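PDB 6H3Z: CCR4-not transcription complex subunit 1 from Chaetomium thermophilum var. thermophilum DSM 1495, which probably serves as the scaffold of the CCR4-NOT complex in mRNA deadenylation and transcriptional repression, represented here by a MIF4G-like domain from its C-terminal part. Local coordinates for residues K34-L39 against D65-L70; A42-T47 against T100-S105; L92-P97 against H135-L140; V109-R114 against L147-L152. All blocks are in the same frame, centred on the assembly; numbering follows the deposited sequence.

Contact 1 (K34-L39 against D65-L70); sequences KYLEQL and DALIQL
Tyr35 lays its ring against Ala66, Leu67 and Leu70 and has more of its surface buried by the contact than any other residue. Its chi1 of -76° leaves CG beside the backbone N and the ring reaching to the 65-70 helix. One face is turned to the backbone where Ala66 joins Leu67, with Leu67 N about 4.0 Å above the Tyr35 ring plane and displaced toward the rim. Tyr35 CD2 rests 3.7 Å from Leu67 CD1. Leu70 comes in at the edge, Leu70 CD2 lying in the ring plane and 3.8 Å from Tyr35 CE2. At the far end, Tyr35 OH is 3.5 Å from Ala66 CB; a small residue suits this place because the phenol must run past it. The hydroxyl itself makes a weak hydrogen bond to Arg31 NE. Helices 22-45 and 59-75 form an antiparallel alpha-alpha hairpin, the building unit of MIF4G and other HEAT-like folds, and their short segments run at 160° with axes that approach to 10.2 Å. Next along, the end of Leu36 comes nearer helix 59-75, where Leu36 CD2 meets Leu67 CD2 at 3.8 Å, the two side chains crossing at about a right angle. Leucine fits here because its branched end also packs on Gln88 and Ile89 of helix 80-93, while Leu67 leans on Val109 of helix 100-116.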
loop_
_atom_site.group_PDB
_atom_site.type_symbol
_atom_site.label_atom_id
_atom_site.label_comp_id
_atom_site.label_asym_id
_atom_site.label_seq_id
_atom_site.Cartn_x
_atom_site.Cartn_y
_atom_site.Cartn_z
ATOM N N LYS A 34 6.596 -5.219 18.913
ATOM C CA LYS A 34 7.352 -4.085 19.459
ATOM C C LYS A 34 8.204 -3.407 18.386
ATOM O O LYS A 34 8.296 -2.184 18.400
ATOM C CB LYS A 34 8.165 -4.418 20.713
ATOM C CG LYS A 34 7.985 -3.324 21.773
ATOM C CD LYS A 34 9.206 -3.141 22.645
ATOM C CE LYS A 34 9.255 -1.765 23.267
ATOM N NZ LYS A 34 10.533 -1.535 24.003
ATOM N N TYR A 35 8.745 -4.176 17.415
ATOM C CA TYR A 35 9.490 -3.593 16.312
ATOM C C TYR A 35 8.579 -2.743 15.434
ATOM O O TYR A 35 8.981 -1.649 15.043
ATOM C CB TYR A 35 10.201 -4.676 15.494
ATOM C CG TYR A 35 11.432 -5.230 16.169
ATOM C CD1 TYR A 35 12.330 -4.388 16.827
ATOM C CD2 TYR A 35 11.743 -6.587 16.092
ATOM C CE1 TYR A 35 13.480 -4.890 17.430
ATOM C CE2 TYR A 35 12.891 -7.102 16.698
ATOM C CZ TYR A 35 13.757 -6.249 17.366
ATOM O OH TYR A 35 14.901 -6.748 17.954
ATOM N N LEU A 36 7.333 -3.212 15.173
ATOM C CA LEU A 36 6.360 -2.473 14.362
ATOM C C LEU A 36 5.852 -1.235 15.104
ATOM O O LEU A 36 5.652 -0.198 14.471
ATOM C CB LEU A 36 5.205 -3.365 13.867
ATOM C CG LEU A 36 5.587 -4.522 12.945
ATOM C CD1 LEU A 36 4.376 -5.191 12.394
ATOM C CD2 LEU A 36 6.439 -4.051 11.785
ATOM N N GLU A 37 5.708 -1.326 16.446
ATOM C CA GLU A 37 5.324 -0.203 17.298
ATOM C C GLU A 37 6.447 0.845 17.220
ATOM O O GLU A 37 6.170 2.024 16.993
ATOM C CB GLU A 37 5.139 -0.658 18.751
ATOM C CG GLU A 37 3.924 -1.537 19.011
ATOM C CD GLU A 37 3.679 -1.862 20.475
ATOM O OE1 GLU A 37 4.611 -2.362 21.150
ATOM O OE2 GLU A 37 2.531 -1.664 20.937
ATOM N N GLN A 38 7.714 0.396 17.352
ATOM C CA GLN A 38 8.926 1.222 17.309
ATOM C C GLN A 38 9.110 1.904 15.975
ATOM O O GLN A 38 9.570 3.044 15.941
ATOM C CB GLN A 38 10.167 0.366 17.586
ATOM C CG GLN A 38 10.495 0.190 19.057
ATOM C CD GLN A 38 11.447 -0.958 19.274
ATOM O OE1 GLN A 38 12.538 -1.030 18.697
ATOM N NE2 GLN A 38 11.057 -1.882 20.128
ATOM N N LEU A 39 8.804 1.188 14.874
ATOM C CA LEU A 39 8.934 1.694 13.507
ATOM C C LEU A 39 7.930 2.807 13.291
ATOM O O LEU A 39 8.285 3.860 12.770
ATOM C CB LEU A 39 8.724 0.558 12.481
ATOM C CG LEU A 39 8.858 0.901 10.997
ATOM C CD1 LEU A 39 10.153 1.628 10.706
ATOM C CD2 LEU A 39 8.785 -0.359 10.153
ATOM N N ASP A 65 16.568 -3.296 10.552
ATOM C CA ASP A 65 17.677 -4.255 10.659
ATOM C C ASP A 65 17.369 -5.377 11.650
ATOM O O ASP A 65 17.536 -6.549 11.320
ATOM C CB ASP A 65 18.983 -3.555 11.084
ATOM C CG ASP A 65 19.658 -2.682 10.039
ATOM O OD1 ASP A 65 19.159 -2.634 8.884
ATOM O OD2 ASP A 65 20.662 -2.006 10.387
ATOM N N ALA A 66 16.903 -5.015 12.850
ATOM C CA ALA A 66 16.623 -5.957 13.925
ATOM C C ALA A 66 15.478 -6.891 13.621
ATOM O O ALA A 66 15.574 -8.079 13.930
ATOM C CB ALA A 66 16.373 -5.211 15.215
ATOM N N LEU A 67 14.399 -6.360 13.010
ATOM C CA LEU A 67 13.215 -7.127 12.626
ATOM C C LEU A 67 13.575 -8.145 11.544
ATOM O O LEU A 67 13.151 -9.296 11.642
ATOM C CB LEU A 67 12.107 -6.185 12.146
ATOM C CG LEU A 67 10.770 -6.810 11.731
ATOM C CD1 LEU A 67 10.130 -7.623 12.871
ATOM C CD2 LEU A 67 9.826 -5.743 11.278
ATOM N N ILE A 68 14.397 -7.737 10.548
ATOM C CA ILE A 68 14.852 -8.608 9.460
ATOM C C ILE A 68 15.750 -9.713 10.002
ATOM O O ILE A 68 15.534 -10.884 9.682
ATOM C CB ILE A 68 15.474 -7.792 8.300
ATOM C CG1 ILE A 68 14.430 -6.866 7.647
ATOM C CG2 ILE A 68 16.120 -8.676 7.248
ATOM C CD1 ILE A 68 12.970 -7.481 7.358
ATOM N N GLN A 69 16.680 -9.351 10.902
ATOM C CA GLN A 69 17.569 -10.315 11.545
ATOM C C GLN A 69 16.797 -11.330 12.406
ATOM O O GLN A 69 17.177 -12.503 12.440
ATOM C CB GLN A 69 18.688 -9.611 12.315
ATOM C CG GLN A 69 19.866 -9.279 11.409
ATOM C CD GLN A 69 20.617 -8.063 11.856
ATOM O OE1 GLN A 69 21.098 -7.981 12.991
ATOM N NE2 GLN A 69 20.764 -7.103 10.956
ATOM N N LEU A 70 15.672 -10.892 13.021
ATOM C CA LEU A 70 14.767 -11.723 13.817
ATOM C C LEU A 70 14.072 -12.738 12.917
ATOM O O LEU A 70 14.001 -13.910 13.282
ATOM C CB LEU A 70 13.733 -10.848 14.581
ATOM C CG LEU A 70 12.688 -11.576 15.454
ATOM C CD1 LEU A 70 13.332 -12.237 16.654
ATOM C CD2 LEU A 70 11.614 -10.618 15.942
#

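Contact 2 (A42-T47 against T100-S105); sequences AATSAT and TLLLES. With NA (sodium ion), chain C.
Ala43 and Leu102 bring the two backbones to 5.1 Å between their CA atoms, where the end of helix 22-45 meets the start of helix 100-116. These are helices of the MIF4G-like, all-helical domain, and alanine allows such close approach. At Ala46 the chain leaves helical geometry, and this C-terminal turn holds a sodium ion through Ala46 O at 2.5 Å and Ala43 O at 3.0 Å. Carbonyls at a helix C-terminus carry partial negative charge, which probably favours the cation. The methyl of Ala43 lies over the backbone of Leu102, Ala43 CB being 3.8 Å from Leu102 CB. Leu101, with CG anti to the backbone N (chi1 -177°), sends CD2 toward the turn, 3.7 Å from Ala46 CB and also near the methyl of Ala43. With an alanine at Leu101, the Ala46 methyl would probably lose its contact with the leucine methyl, opening a gap beside the sodium-binding turn. Inside helix 100-116, Leu101 O is gripped twice by one residue: Ser105 N approaches from one face of the carbonyl plane, and Ser105 OG, 2.8 Å from Leu101 O, from the other, 40° out of that plane.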
loop_
_atom_site.group_PDB
_atom_site.type_symbol
_atom_site.label_atom_id
_atom_site.label_comp_id
_atom_site.label_asym_id
_atom_site.label_seq_id
_atom_site.Cartn_x
_atom_site.Cartn_y
_atom_site.Cartn_z
ATOM N N ALA A 42 9.328 5.833 15.194
ATOM C CA ALA A 42 10.560 6.298 14.560
ATOM C C ALA A 42 10.366 6.954 13.203
ATOM O O ALA A 42 11.031 7.945 12.918
ATOM C CB ALA A 42 11.554 5.156 14.447
ATOM N N ALA A 43 9.496 6.382 12.353
ATOM C CA ALA A 43 9.210 6.894 11.016
ATOM C C ALA A 43 8.402 8.171 11.113
ATOM O O ALA A 43 8.581 9.072 10.292
ATOM C CB ALA A 43 8.448 5.857 10.202
ATOM N N THR A 44 7.522 8.255 12.128
ATOM C CA THR A 44 6.654 9.411 12.335
ATOM C C THR A 44 7.472 10.604 12.778
ATOM O O THR A 44 7.392 11.648 12.127
ATOM C CB THR A 44 5.474 9.056 13.245
ATOM O OG1 THR A 44 4.656 8.124 12.536
ATOM C CG2 THR A 44 4.639 10.255 13.597
ATOM N N SER A 45 8.283 10.429 13.847
ATOM C CA SER A 45 9.148 11.473 14.400
ATOM C C SER A 45 10.206 11.980 13.411
ATOM O O SER A 45 10.301 13.194 13.207
ATOM C CB SER A 45 9.782 11.044 15.722
ATOM O OG SER A 45 10.070 9.658 15.793
ATOM N N ALA A 46 10.948 11.051 12.762
ATOM C CA ALA A 46 12.002 11.345 11.789
ATOM C C ALA A 46 11.604 12.403 10.769
ATOM O O ALA A 46 10.478 12.392 10.257
ATOM C CB ALA A 46 12.448 10.074 11.082
ATOM N N THR A 47 12.542 13.332 10.503
ATOM C CA THR A 47 12.419 14.439 9.549
ATOM C C THR A 47 12.275 13.952 8.092
ATOM O O THR A 47 11.438 14.483 7.352
ATOM C CB THR A 47 13.579 15.418 9.728
ATOM O OG1 THR A 47 14.771 14.687 10.042
ATOM C CG2 THR A 47 13.310 16.424 10.817
ATOM N N THR A 100 4.619 9.039 4.391
ATOM C CA THR A 100 5.352 8.437 3.267
ATOM C C THR A 100 6.555 7.645 3.738
ATOM O O THR A 100 6.795 6.567 3.204
ATOM C CB THR A 100 5.726 9.462 2.196
ATOM O OG1 THR A 100 6.242 10.643 2.804
ATOM C CG2 THR A 100 4.574 9.832 1.345
ATOM N N LEU A 101 7.257 8.130 4.787
ATOM C CA LEU A 101 8.404 7.427 5.355
ATOM C C LEU A 101 7.944 6.093 5.940
ATOM O O LEU A 101 8.527 5.068 5.599
ATOM C CB LEU A 101 9.153 8.299 6.391
ATOM C CG LEU A 101 10.427 7.699 7.006
ATOM C CD1 LEU A 101 11.528 7.547 5.991
ATOM C CD2 LEU A 101 10.911 8.530 8.137
ATOM N N LEU A 102 6.857 6.099 6.749
ATOM C CA LEU A 102 6.276 4.879 7.310
ATOM C C LEU A 102 5.733 3.913 6.226
ATOM O O LEU A 102 6.013 2.716 6.308
ATOM C CB LEU A 102 5.187 5.215 8.324
ATOM C CG LEU A 102 4.534 4.055 9.054
ATOM C CD1 LEU A 102 5.579 3.126 9.679
ATOM C CD2 LEU A 102 3.578 4.570 10.103
ATOM N N LEU A 103 4.956 4.414 5.240
ATOM C CA LEU A 103 4.419 3.578 4.163
ATOM C C LEU A 103 5.563 2.900 3.384
ATOM O O LEU A 103 5.535 1.680 3.197
ATOM C CB LEU A 103 3.536 4.394 3.211
ATOM C CG LEU A 103 2.244 4.931 3.783
ATOM C CD1 LEU A 103 1.831 6.187 3.062
ATOM C CD2 LEU A 103 1.162 3.894 3.750
ATOM N N GLU A 104 6.595 3.679 3.006
ATOM C CA GLU A 104 7.755 3.166 2.298
ATOM C C GLU A 104 8.532 2.127 3.112
ATOM O O GLU A 104 8.924 1.103 2.554
ATOM C CB GLU A 104 8.650 4.312 1.848
ATOM C CG GLU A 104 7.998 5.122 0.747
ATOM C CD GLU A 104 8.729 6.372 0.296
ATOM O OE1 GLU A 104 9.962 6.467 0.509
ATOM O OE2 GLU A 104 8.070 7.227 -0.339
ATOM N N SER A 105 8.713 2.372 4.434
ATOM C CA SER A 105 9.408 1.478 5.367
ATOM C C SER A 105 8.661 0.167 5.521
ATOM O O SER A 105 9.274 -0.894 5.429
ATOM C CB SER A 105 9.585 2.146 6.725
ATOM O OG SER A 105 10.390 3.309 6.602
HETATM NA NA NA C . 8.648 11.568 8.712
#

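Contact 3 (L92-P97 against H135-L140); sequences LLFRQP and HLFLSL
Phe94 and Gln96 belong to the type I beta turn from Leu93 to Gln96 at the end of helix 80-93, and they pack on the loop between helices 118-129 and 140-146. Gln96 has the largest share of the buried surface. The last residue of the turn, it has a positive phi (58°), where the chain leaves the helix, and its side chain, extended beyond CG (chi2 164°), runs across to the loop. There the flat amide spreads over Leu136 O, with Gln96 CD 3.1 Å from that oxygen. Gln96 NE2 is 3.3 Å from Leu136 O, but the angle is too poor for a hydrogen bond. A long flexible chain with a flat end suits this reach across to Leu136 O at a partly exposed place. Gln96 OE1 lies 3.7 Å from Ser139 CB. Phe94 and Phe137 lie side by side and point the same way as an oblique pair, planes at 82°, with Phe94 CE1 4.0 Å from Phe137 CZ; Phe94 also meets the ring of Phe129, and Phe137 packs on Ile143 and Ile157. Leu136 adds its CD2 beside Phe94 O. The partner loop is itself shaped by an inverse gamma turn centred on Leu138. Within this MIF4G-like helical-repeat domain, the turn ending helix 80-93 thus packs on the loop leading into helix 140-146, with Ser139 at the N-cap position.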
loop_
_atom_site.group_PDB
_atom_site.type_symbol
_atom_site.label_atom_id
_atom_site.label_comp_id
_atom_site.label_asym_id
_atom_site.label_seq_id
_atom_site.Cartn_x
_atom_site.Cartn_y
_atom_site.Cartn_z
ATOM N N LEU A 92 -1.322 -3.180 9.141
ATOM C CA LEU A 92 -0.921 -1.795 9.411
ATOM C C LEU A 92 -1.139 -0.925 8.177
ATOM O O LEU A 92 -1.657 0.181 8.302
ATOM C CB LEU A 92 0.540 -1.713 9.914
ATOM C CG LEU A 92 0.990 -0.385 10.504
ATOM C CD1 LEU A 92 -0.016 0.158 11.462
ATOM C CD2 LEU A 92 2.319 -0.514 11.182
ATOM N N LEU A 93 -0.770 -1.442 6.988
ATOM C CA LEU A 93 -0.910 -0.740 5.711
ATOM C C LEU A 93 -2.364 -0.440 5.423
ATOM O O LEU A 93 -2.671 0.666 4.988
ATOM C CB LEU A 93 -0.252 -1.528 4.558
ATOM C CG LEU A 93 1.292 -1.542 4.547
ATOM C CD1 LEU A 93 1.823 -2.616 3.639
ATOM C CD2 LEU A 93 1.864 -0.197 4.140
ATOM N N PHE A 94 -3.267 -1.391 5.779
ATOM C CA PHE A 94 -4.725 -1.284 5.629
ATOM C C PHE A 94 -5.310 -0.248 6.571
ATOM O O PHE A 94 -6.421 0.231 6.344
ATOM C CB PHE A 94 -5.426 -2.648 5.769
ATOM C CG PHE A 94 -4.949 -3.739 4.828
ATOM C CD1 PHE A 94 -4.525 -3.433 3.530
ATOM C CD2 PHE A 94 -4.962 -5.079 5.223
ATOM C CE1 PHE A 94 -4.090 -4.436 2.666
ATOM C CE2 PHE A 94 -4.522 -6.081 4.355
ATOM C CZ PHE A 94 -4.080 -5.747 3.089
ATOM N N ARG A 95 -4.537 0.166 7.595
ATOM C CA ARG A 95 -4.963 1.239 8.487
ATOM C C ARG A 95 -4.878 2.589 7.762
ATOM O O ARG A 95 -5.367 3.599 8.282
ATOM C CB ARG A 95 -4.128 1.277 9.771
ATOM C CG ARG A 95 -4.476 0.207 10.816
ATOM C CD ARG A 95 -5.967 0.108 11.204
ATOM N NE ARG A 95 -6.644 1.399 11.352
ATOM C CZ ARG A 95 -6.650 2.130 12.460
ATOM N NH1 ARG A 95 -6.013 1.708 13.550
ATOM N NH2 ARG A 95 -7.302 3.281 12.495
ATOM N N GLN A 96 -4.307 2.561 6.524
ATOM C CA GLN A 96 -4.077 3.656 5.593
ATOM C C GLN A 96 -3.225 4.766 6.190
ATOM O O GLN A 96 -3.625 5.934 6.098
ATOM C CB GLN A 96 -5.389 4.206 5.023
ATOM C CG GLN A 96 -5.942 3.427 3.865
ATOM C CD GLN A 96 -7.385 3.799 3.657
ATOM O OE1 GLN A 96 -7.708 4.777 2.983
ATOM N NE2 GLN A 96 -8.292 3.022 4.243
ATOM N N PRO A 97 -2.031 4.482 6.778
ATOM C CA PRO A 97 -1.212 5.601 7.257
ATOM C C PRO A 97 -0.865 6.568 6.097
ATOM O O PRO A 97 -0.890 6.195 4.905
ATOM C CB PRO A 97 0.002 4.914 7.890
ATOM C CG PRO A 97 0.035 3.564 7.325
ATOM C CD PRO A 97 -1.353 3.183 6.988
ATOM N N HIS A 135 -11.968 -0.199 -1.425
ATOM C CA HIS A 135 -11.969 1.087 -0.723
ATOM C C HIS A 135 -10.799 1.276 0.246
ATOM O O HIS A 135 -10.456 2.418 0.563
ATOM C CB HIS A 135 -13.308 1.345 -0.019
ATOM C CG HIS A 135 -13.590 0.417 1.115
ATOM N ND1 HIS A 135 -14.290 -0.763 0.925
ATOM C CD2 HIS A 135 -13.272 0.534 2.426
ATOM C CE1 HIS A 135 -14.395 -1.310 2.128
ATOM N NE2 HIS A 135 -13.771 -0.584 3.056
ATOM N N LEU A 136 -10.180 0.171 0.699
ATOM C CA LEU A 136 -9.034 0.222 1.605
ATOM C C LEU A 136 -7.826 0.848 0.948
ATOM O O LEU A 136 -7.000 1.445 1.620
ATOM C CB LEU A 136 -8.662 -1.176 2.092
ATOM C CG LEU A 136 -9.601 -1.801 3.108
ATOM C CD1 LEU A 136 -9.292 -3.264 3.271
ATOM C CD2 LEU A 136 -9.525 -1.088 4.462
ATOM N N PHE A 137 -7.729 0.713 -0.375
ATOM C CA PHE A 137 -6.615 1.217 -1.174
ATOM C C PHE A 137 -6.856 2.611 -1.668
ATOM O O PHE A 137 -5.941 3.195 -2.246
ATOM C CB PHE A 137 -6.318 0.268 -2.343
ATOM C CG PHE A 137 -6.046 -1.133 -1.882
ATOM C CD1 PHE A 137 -4.781 -1.502 -1.452
ATOM C CD2 PHE A 137 -7.067 -2.070 -1.820
ATOM C CE1 PHE A 137 -4.530 -2.791 -0.999
ATOM C CE2 PHE A 137 -6.824 -3.358 -1.355
ATOM C CZ PHE A 137 -5.553 -3.713 -0.952
ATOM N N LEU A 138 -8.054 3.169 -1.396
ATOM C CA LEU A 138 -8.418 4.507 -1.835
ATOM C C LEU A 138 -7.738 5.596 -1.009
ATOM O O LEU A 138 -8.404 6.417 -0.377
ATOM C CB LEU A 138 -9.942 4.699 -1.924
ATOM C CG LEU A 138 -10.712 3.846 -2.964
ATOM C CD1 LEU A 138 -12.026 4.465 -3.261
ATOM C CD2 LEU A 138 -9.943 3.678 -4.276
ATOM N N SER A 139 -6.382 5.596 -1.073
ATOM C CA SER A 139 -5.391 6.476 -0.459
ATOM C C SER A 139 -4.235 6.546 -1.461
ATOM O O SER A 139 -3.558 5.546 -1.690
ATOM C CB SER A 139 -4.910 5.899 0.879
ATOM O OG SER A 139 -3.828 6.611 1.466
ATOM N N LEU A 140 -4.049 7.708 -2.097
ATOM C CA LEU A 140 -2.995 7.923 -3.090
ATOM C C LEU A 140 -1.596 7.614 -2.552
ATOM O O LEU A 140 -0.806 7.004 -3.266
ATOM C CB LEU A 140 -3.040 9.351 -3.670
ATOM C CG LEU A 140 -4.261 9.725 -4.524
ATOM C CD1 LEU A 140 -4.363 11.200 -4.671
ATOM C CD2 LEU A 140 -4.231 9.069 -5.898
#

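Contact 4 (V109-R114 against L147-L152); sequences VLETIR and LGTDLL
Arg114 and Leu151 bury the most surface here, followed by Glu111. The guanidinium of Arg114, brought round by a bend at CG-CD (chi3 82°), offers NH1 to Asp150 OD1 at 2.9 Å, while NH2 adds weak bonds to both Asp150 oxygens. The guanidinium and carboxylate planes are nearly coplanar, though NH1 meets OD1 somewhat out of the carboxylate plane. One helical turn back, Glu111 completes a three-residue salt-bridge network: its OE2 uses the syn lone pair to take a hydrogen bond from Arg114 NH1 at 2.8 Å and 158°, lying in the guanidinium plane. An arginine is apt because one planar cation can serve two acids; Glu111 OE1 and Asp150 OD1 are 4.6 Å apart and would otherwise probably repel. NH2 also bonds to Ser122 O. Leu151 covers one face of the guanidinium with its CD2. Leu151 CD1 meets Leu110 CD2 tip to tip at 3.6 Å, and Leu151 packs on Val125 and Phe129 of helix 118-129. The Glu111 side chain passes obliquely over Thr149, Glu111 CD being 3.6 Å from Thr149 CG2, while the threonine hydroxyl bonds to Leu146 O. With a leucine in place of Arg114, Glu111 and Asp150 would probably lose the cation they share and stand close as like charges. Network and leucine contact together fasten the loop between helices 140-146 and 154-166 to helix 100-116 of this all-helical MIF4G-like domain.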
loop_
_atom_site.group_PDB
_atom_site.type_symbol
_atom_site.label_atom_id
_atom_site.label_comp_id
_atom_site.label_asym_id
_atom_site.label_seq_id
_atom_site.Cartn_x
_atom_site.Cartn_y
_atom_site.Cartn_z
ATOM N N VAL A 109 9.862 -3.557 4.326
ATOM C CA VAL A 109 9.989 -4.686 5.238
ATOM C C VAL A 109 9.175 -5.861 4.708
ATOM O O VAL A 109 9.684 -6.978 4.688
ATOM C CB VAL A 109 9.640 -4.293 6.704
ATOM C CG1 VAL A 109 9.622 -5.507 7.610
ATOM C CG2 VAL A 109 10.615 -3.255 7.248
ATOM N N LEU A 110 7.949 -5.590 4.218
ATOM C CA LEU A 110 7.024 -6.586 3.668
ATOM C C LEU A 110 7.659 -7.314 2.499
ATOM O O LEU A 110 7.729 -8.537 2.519
ATOM C CB LEU A 110 5.697 -5.932 3.248
ATOM C CG LEU A 110 4.594 -6.870 2.774
ATOM C CD1 LEU A 110 3.640 -7.213 3.901
ATOM C CD2 LEU A 110 3.797 -6.225 1.699
ATOM N N GLU A 111 8.176 -6.569 1.523
ATOM C CA GLU A 111 8.813 -7.139 0.339
ATOM C C GLU A 111 10.056 -8.012 0.645
ATOM O O GLU A 111 10.303 -8.982 -0.071
ATOM C CB GLU A 111 9.136 -6.047 -0.688
ATOM C CG GLU A 111 7.923 -5.486 -1.409
ATOM C CD GLU A 111 7.034 -6.505 -2.098
ATOM O OE1 GLU A 111 7.414 -7.028 -3.173
ATOM O OE2 GLU A 111 5.946 -6.781 -1.544
ATOM N N THR A 112 10.799 -7.683 1.714
ATOM C CA THR A 112 11.977 -8.405 2.178
ATOM C C THR A 112 11.566 -9.746 2.797
ATOM O O THR A 112 12.137 -10.781 2.447
ATOM C CB THR A 112 12.745 -7.526 3.184
ATOM O OG1 THR A 112 13.043 -6.275 2.569
ATOM C CG2 THR A 112 14.034 -8.176 3.701
ATOM N N ILE A 113 10.581 -9.720 3.714
ATOM C CA ILE A 113 10.065 -10.904 4.406
ATOM C C ILE A 113 9.386 -11.855 3.390
ATOM O O ILE A 113 9.533 -13.068 3.524
ATOM C CB ILE A 113 9.190 -10.522 5.640
ATOM C CG1 ILE A 113 10.050 -9.751 6.669
ATOM C CG2 ILE A 113 8.574 -11.750 6.306
ATOM C CD1 ILE A 113 9.314 -9.088 7.793
ATOM N N ARG A 114 8.742 -11.315 2.328
ATOM C CA ARG A 114 8.134 -12.132 1.277
ATOM C C ARG A 114 9.228 -12.915 0.533
ATOM O O ARG A 114 9.024 -14.075 0.168
ATOM C CB ARG A 114 7.398 -11.247 0.286
ATOM C CG ARG A 114 6.094 -10.697 0.779
ATOM C CD ARG A 114 5.513 -9.812 -0.295
ATOM N NE ARG A 114 4.811 -10.604 -1.304
ATOM C CZ ARG A 114 4.286 -10.111 -2.414
ATOM N NH1 ARG A 114 4.411 -8.823 -2.698
ATOM N NH2 ARG A 114 3.641 -10.905 -3.258
ATOM N N LEU A 147 3.071 0.794 -5.544
ATOM C CA LEU A 147 3.443 0.690 -6.969
ATOM C C LEU A 147 4.837 0.052 -6.958
ATOM O O LEU A 147 5.635 0.339 -6.048
ATOM C CB LEU A 147 3.480 2.067 -7.678
ATOM C CG LEU A 147 2.171 2.863 -7.773
ATOM C CD1 LEU A 147 2.455 4.280 -8.174
ATOM C CD2 LEU A 147 1.195 2.242 -8.770
ATOM N N GLY A 148 5.091 -0.881 -7.855
ATOM C CA GLY A 148 6.370 -1.578 -7.797
ATOM C C GLY A 148 6.303 -2.906 -7.057
ATOM O O GLY A 148 7.329 -3.576 -6.907
ATOM N N THR A 149 5.093 -3.286 -6.570
ATOM C CA THR A 149 4.778 -4.588 -5.964
ATOM C C THR A 149 3.647 -5.204 -6.826
ATOM O O THR A 149 3.113 -4.526 -7.712
ATOM C CB THR A 149 4.364 -4.492 -4.490
ATOM O OG1 THR A 149 3.035 -3.971 -4.386
ATOM C CG2 THR A 149 5.337 -3.709 -3.629
ATOM N N ASP A 150 3.268 -6.463 -6.553
ATOM C CA ASP A 150 2.213 -7.191 -7.272
ATOM C C ASP A 150 0.913 -7.194 -6.491
ATOM O O ASP A 150 -0.033 -7.911 -6.842
ATOM C CB ASP A 150 2.664 -8.639 -7.547
ATOM C CG ASP A 150 3.142 -9.448 -6.350
ATOM O OD1 ASP A 150 3.906 -8.892 -5.513
ATOM O OD2 ASP A 150 2.881 -10.673 -6.322
ATOM N N LEU A 151 0.861 -6.368 -5.438
ATOM C CA LEU A 151 -0.235 -6.295 -4.473
ATOM C C LEU A 151 -1.381 -5.369 -4.832
ATOM O O LEU A 151 -2.376 -5.404 -4.144
ATOM C CB LEU A 151 0.335 -5.930 -3.097
ATOM C CG LEU A 151 1.549 -6.767 -2.628
ATOM C CD1 LEU A 151 2.276 -6.074 -1.540
ATOM C CD2 LEU A 151 1.142 -8.145 -2.188
ATOM N N LEU A 152 -1.300 -4.595 -5.910
ATOM C CA LEU A 152 -2.406 -3.698 -6.281
ATOM C C LEU A 152 -3.378 -4.377 -7.253
ATOM O O LEU A 152 -2.929 -4.912 -8.272
ATOM C CB LEU A 152 -1.873 -2.360 -6.859
ATOM C CG LEU A 152 -1.213 -1.393 -5.869
ATOM C CD1 LEU A 152 -0.364 -0.369 -6.582
ATOM C CD2 LEU A 152 -2.246 -0.726 -4.948
#

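In the fold
Contacts 1 and 2 share helix 22-45, their centres about 14 Å apart, and touch where Leu39 CD1 lies 4.1 Å from Ser105 CB. Helix 100-116 joins contact 2 to contact 4, whose centres are about 17 Å apart, and also packs against contact 1, Leu67 CD2 being 3.7 Å from Val109 CG1. Contact 2 reaches contact 3 through Leu103 and Leu102, which pack against Pro97 and, for Leu103, Leu93. Contacts 3 and 4 come within about 4 Å at their nearest atoms without touching, and each holds a loop beside helix 140-146. The sodium ion belongs to contact 2 alone, and the four contacts join neighbouring and sequence-distant helices into one domain.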